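Local atomic coordinates of phosphoribosylaminoimidazole-succinocarboxamide synthase (Pyrococcus horikoshii, PDB entry 4O7W), a protein that catalyses the ATP-driven joining of L-aspartate to 5-amino-1-(5-phosphoribosyl)imidazole-4-carboxylate, giving SAICAR in de novo purine biosynthesis. Residues 89-94 and 118-123; 173-178 and 194-199. One frame throughout, in Å; residues are numbered along the deposited sequence.

Overall arrangement
Interactions 1 and 2 lie side by side in one antiparallel sheet, their centres about 10 Å apart, because strand 84-93 also pairs with strand 169-180; V90 N lies 2.8 Å from L176 O, a probable hydrogen bond. Both contacts line the groove that holds thymidine diphosphate and ATP. Residues 89-94 and 118-123 supply R93 and Y120, and residues 173-178 and 194-199 supply D173, K175 and R198, so the two arginines meet at the alpha-phosphate, R198 reaching on to the beta-phosphate. On the ATP side, K122 NZ of interaction 1 forms a 2.9 Å salt bridge with E177 OE1 of interaction 2. The thymidine nucleotide is not a substrate, but its place is consistent with the ribonucleotide substrate pocket.

Interaction 1. Residues 89-94 and 118-123; sequences EVVVRN and ELYYKN. With TYD (thymidine-5'-diphosphate), chain B; ATP (adenosine-5'-triphosphate), chain C.
The ring of Y120 carries the thymidine diphosphate methyl C5M over one face, offset toward the rim, and meets the backbone oxygen of E89 at its edge, while CG2 of V91 leans in obliquely at 3.6 Å from Y120 CE2. The other flat group, the R93 guanidinium, has the nucleotide C5' over one face, with E118 OE1 and the phosphate oxygen O1A at its edge. These groups project from an antiparallel strand pair within the SAICAR synthetase fold. E89 pairs with Y120 and V91 with E118 as hydrogen-bonded pairs, and V90 faces L119 between them as a non-hydrogen-bonded pair, CG2 and CD2 lying side by side 4.0 Å apart on the face turned from the nucleotide.

The polar centre is E118 OE1, gripped by two donors. R93 NH1 forms a 2.8 Å salt bridge to it on the syn side but tilted out of the carboxylate plane, the guanidinium and carboxylate planes standing 58° apart, and Y120 OH donates to it from the opposite face of the carboxylate at 2.6 Å. A bend at chi3 (71°) swings the arginine head toward the phosphate, where NH1 also donates to O2A and NH2 to O1A of the nucleotide. E118 thus probably acts as a second-shell residue that positions the arginine, with Y120 OH in turn holding its carboxylate. A leucine in place of R93 would probably strip the alpha-phosphate of these donors and leave the E118 carboxylate without its cationic mate. At the far end, K122 crosses E89 at about a right angle, its CG 3.6 Å from E89 OE1. The lysine head turns instead to E177, K122 NZ lying 2.9 Å from E177 OE1.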
loop_
_atom_site.group_PDB
_atom_site.type_symbol
_atom_site.label_atom_id
_atom_site.label_comp_id
_atom_site.label_asym_id
_atom_site.label_seq_id
_atom_site.Cartn_x
_atom_site.Cartn_y
_atom_site.Cartn_z
ATOM N N GLU A 89 3.143 11.763 1.341
ATOM C CA GLU A 89 4.303 11.636 2.191
ATOM C C GLU A 89 5.050 10.433 1.636
ATOM O O GLU A 89 4.472 9.352 1.515
ATOM C CB GLU A 89 3.862 11.470 3.643
ATOM C CG GLU A 89 3.421 12.817 4.232
ATOM C CD GLU A 89 2.448 12.694 5.392
ATOM O OE1 GLU A 89 2.119 13.746 5.995
ATOM O OE2 GLU A 89 1.992 11.559 5.696
ATOM N N VAL A 90 6.305 10.651 1.241
ATOM C CA VAL A 90 7.129 9.650 0.562
ATOM C C VAL A 90 8.142 9.103 1.546
ATOM O O VAL A 90 9.049 9.812 1.970
ATOM C CB VAL A 90 7.832 10.236 -0.679
ATOM C CG1 VAL A 90 8.649 9.161 -1.411
ATOM C CG2 VAL A 90 6.798 10.840 -1.629
ATOM N N VAL A 91 7.967 7.848 1.938
ATOM C CA VAL A 91 8.790 7.269 2.988
ATOM C C VAL A 91 9.839 6.304 2.389
ATOM O O VAL A 91 9.503 5.409 1.604
ATOM C CB VAL A 91 7.920 6.578 4.068
ATOM C CG1 VAL A 91 8.801 5.895 5.092
ATOM C CG2 VAL A 91 6.989 7.597 4.760
ATOM N N VAL A 92 11.104 6.519 2.735
ATOM C CA VAL A 92 12.196 5.636 2.327
ATOM C C VAL A 92 12.722 4.921 3.581
ATOM O O VAL A 92 12.887 5.547 4.620
ATOM C CB VAL A 92 13.342 6.435 1.657
ATOM C CG1 VAL A 92 14.419 5.503 1.130
ATOM C CG2 VAL A 92 12.815 7.320 0.539
ATOM N N ARG A 93 12.934 3.608 3.490
ATOM C CA ARG A 93 13.291 2.795 4.656
ATOM C C ARG A 93 14.510 1.896 4.345
ATOM O O ARG A 93 14.505 1.162 3.354
ATOM C CB ARG A 93 12.069 1.969 5.124
ATOM C CG ARG A 93 10.709 2.650 4.855
ATOM C CD ARG A 93 9.495 1.915 5.443
ATOM N NE ARG A 93 9.477 2.034 6.893
ATOM C CZ ARG A 93 8.515 2.576 7.634
ATOM N NH1 ARG A 93 7.381 3.047 7.112
ATOM N NH2 ARG A 93 8.705 2.638 8.938
ATOM N N ASN A 94 15.554 1.991 5.177
ATOM C CA ASN A 94 16.769 1.158 5.068
ATOM C C ASN A 94 16.798 0.043 6.105
ATOM O O ASN A 94 17.334 -1.046 5.857
ATOM C CB ASN A 94 18.026 2.018 5.222
ATOM C CG ASN A 94 18.062 3.169 4.238
ATOM O OD1 ASN A 94 17.966 2.955 3.026
ATOM N ND2 ASN A 94 18.168 4.400 4.748
ATOM N N GLU A 118 7.647 3.904 0.282
ATOM C CA GLU A 118 6.211 3.809 0.535
ATOM C C GLU A 118 5.585 5.172 0.275
ATOM O O GLU A 118 6.158 6.220 0.620
ATOM C CB GLU A 118 5.922 3.361 1.968
ATOM C CG GLU A 118 6.486 1.987 2.346
ATOM C CD GLU A 118 6.364 1.684 3.833
ATOM O OE1 GLU A 118 6.152 2.622 4.636
ATOM O OE2 GLU A 118 6.493 0.503 4.214
ATOM N N LEU A 119 4.427 5.152 -0.365
ATOM C CA LEU A 119 3.671 6.367 -0.618
ATOM C C LEU A 119 2.468 6.397 0.309
ATOM O O LEU A 119 1.734 5.426 0.382
ATOM C CB LEU A 119 3.175 6.373 -2.055
ATOM C CG LEU A 119 4.270 6.254 -3.119
ATOM C CD1 LEU A 119 3.607 6.060 -4.475
ATOM C CD2 LEU A 119 5.177 7.477 -3.096
ATOM N N TYR A 120 2.286 7.512 1.008
ATOM C CA TYR A 120 1.148 7.719 1.896
ATOM C C TYR A 120 0.365 8.912 1.380
ATOM O O TYR A 120 0.934 9.964 1.099
ATOM C CB TYR A 120 1.600 7.967 3.338
ATOM C CG TYR A 120 2.192 6.740 3.982
ATOM C CD1 TYR A 120 1.378 5.811 4.634
ATOM C CD2 TYR A 120 3.567 6.492 3.908
ATOM C CE1 TYR A 120 1.917 4.672 5.212
ATOM C CE2 TYR A 120 4.119 5.362 4.483
ATOM C CZ TYR A 120 3.297 4.451 5.122
ATOM O OH TYR A 120 3.867 3.335 5.676
ATOM N N TYR A 121 -0.938 8.737 1.243
ATOM C CA TYR A 121 -1.798 9.801 0.793
ATOM C C TYR A 121 -2.099 10.757 1.965
ATOM O O TYR A 121 -2.630 10.340 2.995
ATOM C CB TYR A 121 -3.071 9.178 0.205
ATOM C CG TYR A 121 -4.220 10.135 -0.085
ATOM C CD1 TYR A 121 -3.994 11.428 -0.590
ATOM C CD2 TYR A 121 -5.539 9.719 0.116
ATOM C CE1 TYR A 121 -5.056 12.283 -0.866
ATOM C CE2 TYR A 121 -6.600 10.554 -0.165
ATOM C CZ TYR A 121 -6.356 11.824 -0.639
ATOM O OH TYR A 121 -7.428 12.614 -0.892
ATOM N N LYS A 122 -1.738 12.027 1.804
ATOM C CA LYS A 122 -2.000 13.051 2.831
ATOM C C LYS A 122 -3.459 13.416 2.887
ATOM O O LYS A 122 -3.940 14.180 2.072
ATOM C CB LYS A 122 -1.188 14.309 2.572
ATOM C CG LYS A 122 0.251 14.190 2.998
ATOM C CD LYS A 122 0.992 15.481 2.706
ATOM C CE LYS A 122 0.675 16.499 3.763
ATOM N NZ LYS A 122 1.664 17.601 3.697
ATOM N N ASN A 123 -4.158 12.851 3.859
ATOM C CA ASN A 123 -5.582 13.056 4.019
ATOM C C ASN A 123 -5.958 12.743 5.461
ATOM O O ASN A 123 -5.945 11.585 5.869
ATOM C CB ASN A 123 -6.335 12.128 3.068
ATOM C CG ASN A 123 -7.833 12.361 3.093
ATOM O OD1 ASN A 123 -8.477 12.208 4.121
ATOM N ND2 ASN A 123 -8.393 12.718 1.949
HETATM P PA TYD B . 6.477 5.174 10.004
HETATM O O1A TYD B . 7.273 4.076 10.640
HETATM O O2A TYD B . 5.743 4.806 8.732
HETATM O O3A TYD B . 5.356 5.797 10.970
HETATM P PB TYD B . 5.438 6.179 12.536
HETATM O O1B TYD B . 6.268 5.110 13.210
HETATM O O2B TYD B . 6.127 7.528 12.555
HETATM O O3B TYD B . 3.991 6.258 12.924
HETATM O "O5'" TYD B . 7.454 6.407 9.753
HETATM C "C5'" TYD B . 8.546 6.271 8.858
HETATM C "C4'" TYD B . 9.471 7.488 8.906
HETATM O "O4'" TYD B . 8.864 8.559 8.184
HETATM C "C3'" TYD B . 9.766 8.015 10.314
HETATM O "O3'" TYD B . 11.093 8.531 10.311
HETATM C "C2'" TYD B . 8.824 9.182 10.501
HETATM C "C1'" TYD B . 8.580 9.652 9.070
HETATM N N1 TYD B . 7.195 10.082 8.843
HETATM C C2 TYD B . 6.786 11.403 9.199
HETATM O O2 TYD B . 7.599 12.196 9.703
HETATM N N3 TYD B . 5.526 11.807 8.979
HETATM C C4 TYD B . 4.632 10.976 8.401
HETATM O O4 TYD B . 3.471 11.358 8.184
HETATM C C5 TYD B . 5.025 9.595 7.994
HETATM C C5M TYD B . 4.047 8.636 7.338
HETATM C C6 TYD B . 6.338 9.219 8.251
HETATM P PG ATP C . -0.285 18.711 6.825
HETATM O O1G ATP C . -1.757 18.397 6.967
HETATM O O2G ATP C . -0.009 20.067 6.234
HETATM O O3G ATP C . 0.542 17.587 6.254
HETATM P PB ATP C . 0.676 20.166 9.083
HETATM O O1B ATP C . -0.433 21.173 8.914
HETATM O O2B ATP C . 1.099 19.730 10.466
HETATM O O3B ATP C . 0.253 18.800 8.339
HETATM P PA ATP C . 3.208 21.487 8.991
HETATM O O1A ATP C . 4.455 20.647 8.884
HETATM O O2A ATP C . 2.833 22.006 10.360
HETATM O O3A ATP C . 1.992 20.678 8.291
HETATM O "O5'" ATP C . 3.359 22.785 8.037
HETATM C "C5'" ATP C . 3.947 22.718 6.730
HETATM C "C4'" ATP C . 2.875 22.705 5.636
HETATM O "O4'" ATP C . 3.332 23.385 4.451
HETATM C "C3'" ATP C . 2.578 21.299 5.165
HETATM O "O3'" ATP C . 1.222 21.307 4.715
HETATM C "C2'" ATP C . 3.506 21.113 3.974
HETATM O "O2'" ATP C . 3.077 20.094 3.082
HETATM C "C1'" ATP C . 3.453 22.486 3.334
HETATM N N9 ATP C . 4.677 22.825 2.561
HETATM C C8 ATP C . 5.942 22.454 2.833
HETATM N N7 ATP C . 6.803 22.962 1.924
HETATM C C5 ATP C . 6.083 23.699 1.048
HETATM C C6 ATP C . 6.342 24.522 -0.169
HETATM N N6 ATP C . 7.588 24.691 -0.661
HETATM N N1 ATP C . 5.281 25.093 -0.788
HETATM C C2 ATP C . 4.023 24.965 -0.338
HETATM N N3 ATP C . 3.722 24.251 0.752
HETATM C C4 ATP C . 4.680 23.605 1.473
#

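Interaction 2. Residues 173-178 and 194-199; sequences DFKLEF and PDTCRF. With TYD (thymidine-5'-diphosphate), chain B; ATP (adenosine-5'-triphosphate), chain C.
Strands 173-176 and 197-199 run antiparallel, their axes 156° apart and approaching to 4.6 Å, and two backbone bonds tie D173 and K175 to R198 and T196. R198 N donates to D173 O, and K175 N reaches T196 O at 2.8 Å. Between these bonds F174 and C197 form a non-hydrogen-bonded pair whose CA atoms lie only 3.9 Å apart, and F174 CB rests on C197 SG. Near the end of the pairing, a water donates to K175 O and bonds to T196 OG1, a hydroxyl that also pairs with S193 N.

The other face of the sheet meets the thymidine diphosphate. D173 divides its carboxylate: OD1 accepts a hydrogen bond from the deoxyribose O3' at 2.7 Å, while OD2 offers its syn lone pair to R198 NH1 at 2.9 Å, the partner lying in the guanidinium plane. With chi1 at 58°, the carboxylate sits between its own backbone N and carbonyl carbon, from where it can face both partners. R198 runs extended from CG to NE; NH1 also bonds to O1A, NH2 donates to O1B at 2.8 Å, and NE is held by D211, so all three nitrogens are engaged and the head is fixed against the diphosphate. K175 bends at chi2 and chi3 and lays its aliphatic chain over a face of the thymine, CB 3.4 Å from N1 and CE equally near N3. Its NZ passes on to a salt bridge with E177 OE2, whose other oxygen, OE1, accepts the ATP O2' hydroxyl.

Beneath the nucleotide face, F174 packs on V92 of strand 84-93 and N157 of helix 143-165, while F199 touches L164 of that helix and F56 of helix 45-62.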
loop_
_atom_site.group_PDB
_atom_site.type_symbol
_atom_site.label_atom_id
_atom_site.label_comp_id
_atom_site.label_asym_id
_atom_site.label_seq_id
_atom_site.Cartn_x
_atom_site.Cartn_y
_atom_site.Cartn_z
ATOM N N ASP A 173 15.118 5.361 8.473
ATOM C CA ASP A 173 14.069 5.679 7.502
ATOM C C ASP A 173 13.803 7.169 7.596
ATOM O O ASP A 173 14.371 7.831 8.467
ATOM C CB ASP A 173 12.783 4.875 7.763
ATOM C CG ASP A 173 12.212 5.102 9.158
ATOM O OD1 ASP A 173 12.386 6.194 9.716
ATOM O OD2 ASP A 173 11.566 4.184 9.691
ATOM N N PHE A 174 12.960 7.691 6.707
ATOM C CA PHE A 174 12.626 9.118 6.705
ATOM C C PHE A 174 11.488 9.401 5.742
ATOM O O PHE A 174 11.176 8.578 4.870
ATOM C CB PHE A 174 13.850 9.990 6.340
ATOM C CG PHE A 174 14.412 9.730 4.956
ATOM C CD1 PHE A 174 14.068 10.553 3.886
ATOM C CD2 PHE A 174 15.304 8.689 4.736
ATOM C CE1 PHE A 174 14.588 10.345 2.615
ATOM C CE2 PHE A 174 15.832 8.464 3.458
ATOM C CZ PHE A 174 15.465 9.287 2.393
ATOM N N LYS A 175 10.896 10.581 5.887
ATOM C CA LYS A 175 9.762 10.983 5.073
ATOM C C LYS A 175 10.098 12.278 4.323
ATOM O O LYS A 175 10.648 13.215 4.902
ATOM C CB LYS A 175 8.522 11.180 5.952
ATOM C CG LYS A 175 7.246 11.576 5.194
ATOM C CD LYS A 175 7.084 13.092 5.069
ATOM C CE LYS A 175 6.724 13.748 6.418
ATOM N NZ LYS A 175 6.925 15.238 6.363
ATOM N N LEU A 176 9.768 12.306 3.035
ATOM C CA LEU A 176 9.865 13.511 2.224
ATOM C C LEU A 176 8.508 13.928 1.681
ATOM O O LEU A 176 7.559 13.123 1.635
ATOM C CB LEU A 176 10.803 13.305 1.033
ATOM C CG LEU A 176 12.232 12.838 1.321
ATOM C CD1 LEU A 176 12.910 12.469 0.007
ATOM C CD2 LEU A 176 13.036 13.867 2.106
ATOM N N GLU A 177 8.447 15.194 1.254
ATOM C CA GLU A 177 7.318 15.751 0.538
ATOM C C GLU A 177 7.840 16.555 -0.657
ATOM O O GLU A 177 8.992 17.043 -0.659
ATOM C CB GLU A 177 6.478 16.647 1.461
ATOM C CG GLU A 177 5.883 15.924 2.674
ATOM C CD GLU A 177 4.925 16.791 3.484
ATOM O OE1 GLU A 177 4.418 17.813 2.978
ATOM O OE2 GLU A 177 4.658 16.443 4.640
ATOM N N PHE A 178 6.994 16.671 -1.674
ATOM C CA PHE A 178 7.371 17.219 -2.953
ATOM C C PHE A 178 6.242 18.081 -3.479
ATOM O O PHE A 178 5.071 17.839 -3.168
ATOM C CB PHE A 178 7.583 16.090 -3.973
ATOM C CG PHE A 178 8.764 15.208 -3.686
ATOM C CD1 PHE A 178 10.016 15.500 -4.231
ATOM C CD2 PHE A 178 8.624 14.078 -2.886
ATOM C CE1 PHE A 178 11.112 14.680 -3.989
ATOM C CE2 PHE A 178 9.720 13.255 -2.629
ATOM C CZ PHE A 178 10.964 13.561 -3.176
ATOM N N PRO A 194 15.134 15.651 12.675
ATOM C CA PRO A 194 14.909 14.495 13.548
ATOM C C PRO A 194 13.420 14.214 13.802
ATOM O O PRO A 194 13.090 13.150 14.326
ATOM C CB PRO A 194 15.608 14.899 14.853
ATOM C CG PRO A 194 16.612 15.930 14.454
ATOM C CD PRO A 194 15.921 16.699 13.353
ATOM N N ASP A 195 12.541 15.164 13.450
ATOM C CA ASP A 195 11.084 14.920 13.440
ATOM C C ASP A 195 10.647 13.995 12.307
ATOM O O ASP A 195 9.669 13.260 12.442
ATOM C CB ASP A 195 10.298 16.230 13.278
ATOM C CG ASP A 195 10.000 16.911 14.603
ATOM O OD1 ASP A 195 9.064 17.729 14.647
ATOM O OD2 ASP A 195 10.687 16.629 15.601
ATOM N N THR A 196 11.347 14.072 11.174
ATOM C CA THR A 196 10.878 13.405 9.958
ATOM C C THR A 196 11.799 12.268 9.484
ATOM O O THR A 196 11.615 11.734 8.392
ATOM C CB THR A 196 10.602 14.430 8.830
ATOM O OG1 THR A 196 11.806 15.131 8.513
ATOM C CG2 THR A 196 9.531 15.429 9.268
ATOM N N CYS A 197 12.777 11.910 10.323
ATOM C CA CYS A 197 13.748 10.840 10.044
ATOM C C CYS A 197 13.976 9.983 11.274
ATOM O O CYS A 197 13.808 10.456 12.395
ATOM C CB CYS A 197 15.112 11.424 9.702
ATOM S SG CYS A 197 15.187 12.632 8.376
ATOM N N ARG A 198 14.379 8.733 11.067
ATOM C CA ARG A 198 14.977 7.943 12.155
ATOM C C ARG A 198 16.489 7.933 12.021
ATOM O O ARG A 198 17.040 7.546 10.971
ATOM C CB ARG A 198 14.407 6.522 12.239
ATOM C CG ARG A 198 13.010 6.467 12.846
ATOM C CD ARG A 198 12.502 5.057 13.120
ATOM N NE ARG A 198 11.210 5.112 13.822
ATOM C CZ ARG A 198 10.012 5.016 13.243
ATOM N NH1 ARG A 198 9.876 4.800 11.933
ATOM N NH2 ARG A 198 8.924 5.112 13.989
ATOM N N PHE A 199 17.138 8.401 13.085
ATOM C CA PHE A 199 18.587 8.430 13.220
ATOM C C PHE A 199 18.985 7.572 14.414
ATOM O O PHE A 199 18.590 7.868 15.548
ATOM C CB PHE A 199 19.081 9.855 13.503
ATOM C CG PHE A 199 18.733 10.877 12.446
ATOM C CD1 PHE A 199 18.997 10.644 11.092
ATOM C CD2 PHE A 199 18.195 12.112 12.818
ATOM C CE1 PHE A 199 18.695 11.608 10.136
ATOM C CE2 PHE A 199 17.898 13.081 11.865
ATOM C CZ PHE A 199 18.149 12.837 10.523
HETATM P PA TYD B . 6.477 5.174 10.004
HETATM O O1A TYD B . 7.273 4.076 10.640
HETATM O O2A TYD B . 5.743 4.806 8.732
HETATM O O3A TYD B . 5.356 5.797 10.970
HETATM P PB TYD B . 5.438 6.179 12.536
HETATM O O1B TYD B . 6.268 5.110 13.210
HETATM O O2B TYD B . 6.127 7.528 12.555
HETATM O O3B TYD B . 3.991 6.258 12.924
HETATM O "O5'" TYD B . 7.454 6.407 9.753
HETATM C "C5'" TYD B . 8.546 6.271 8.858
HETATM C "C4'" TYD B . 9.471 7.488 8.906
HETATM O "O4'" TYD B . 8.864 8.559 8.184
HETATM C "C3'" TYD B . 9.766 8.015 10.314
HETATM O "O3'" TYD B . 11.093 8.531 10.311
HETATM C "C2'" TYD B . 8.824 9.182 10.501
HETATM C "C1'" TYD B . 8.580 9.652 9.070
HETATM N N1 TYD B . 7.195 10.082 8.843
HETATM C C2 TYD B . 6.786 11.403 9.199
HETATM O O2 TYD B . 7.599 12.196 9.703
HETATM N N3 TYD B . 5.526 11.807 8.979
HETATM C C4 TYD B . 4.632 10.976 8.401
HETATM O O4 TYD B . 3.471 11.358 8.184
HETATM C C5 TYD B . 5.025 9.595 7.994
HETATM C C5M TYD B . 4.047 8.636 7.338
HETATM C C6 TYD B . 6.338 9.219 8.251
HETATM P PG ATP C . -0.285 18.711 6.825
HETATM O O1G ATP C . -1.757 18.397 6.967
HETATM O O2G ATP C . -0.009 20.067 6.234
HETATM O O3G ATP C . 0.542 17.587 6.254
HETATM P PB ATP C . 0.676 20.166 9.083
HETATM O O1B ATP C . -0.433 21.173 8.914
HETATM O O2B ATP C . 1.099 19.730 10.466
HETATM O O3B ATP C . 0.253 18.800 8.339
HETATM P PA ATP C . 3.208 21.487 8.991
HETATM O O1A ATP C . 4.455 20.647 8.884
HETATM O O2A ATP C . 2.833 22.006 10.360
HETATM O O3A ATP C . 1.992 20.678 8.291
HETATM O "O5'" ATP C . 3.359 22.785 8.037
HETATM C "C5'" ATP C . 3.947 22.718 6.730
HETATM C "C4'" ATP C . 2.875 22.705 5.636
HETATM O "O4'" ATP C . 3.332 23.385 4.451
HETATM C "C3'" ATP C . 2.578 21.299 5.165
HETATM O "O3'" ATP C . 1.222 21.307 4.715
HETATM C "C2'" ATP C . 3.506 21.113 3.974
HETATM O "O2'" ATP C . 3.077 20.094 3.082
HETATM C "C1'" ATP C . 3.453 22.486 3.334
HETATM N N9 ATP C . 4.677 22.825 2.561
HETATM C C8 ATP C . 5.942 22.454 2.833
HETATM N N7 ATP C . 6.803 22.962 1.924
HETATM C C5 ATP C . 6.083 23.699 1.048
HETATM C C6 ATP C . 6.342 24.522 -0.169
HETATM N N6 ATP C . 7.588 24.691 -0.661
HETATM N N1 ATP C . 5.281 25.093 -0.788
HETATM C C2 ATP C . 4.023 24.965 -0.338
HETATM N N3 ATP C . 3.722 24.251 0.752
HETATM C C4 ATP C . 4.680 23.605 1.473
HETATM O O HOH W 1 12.878 13.894 6.373
#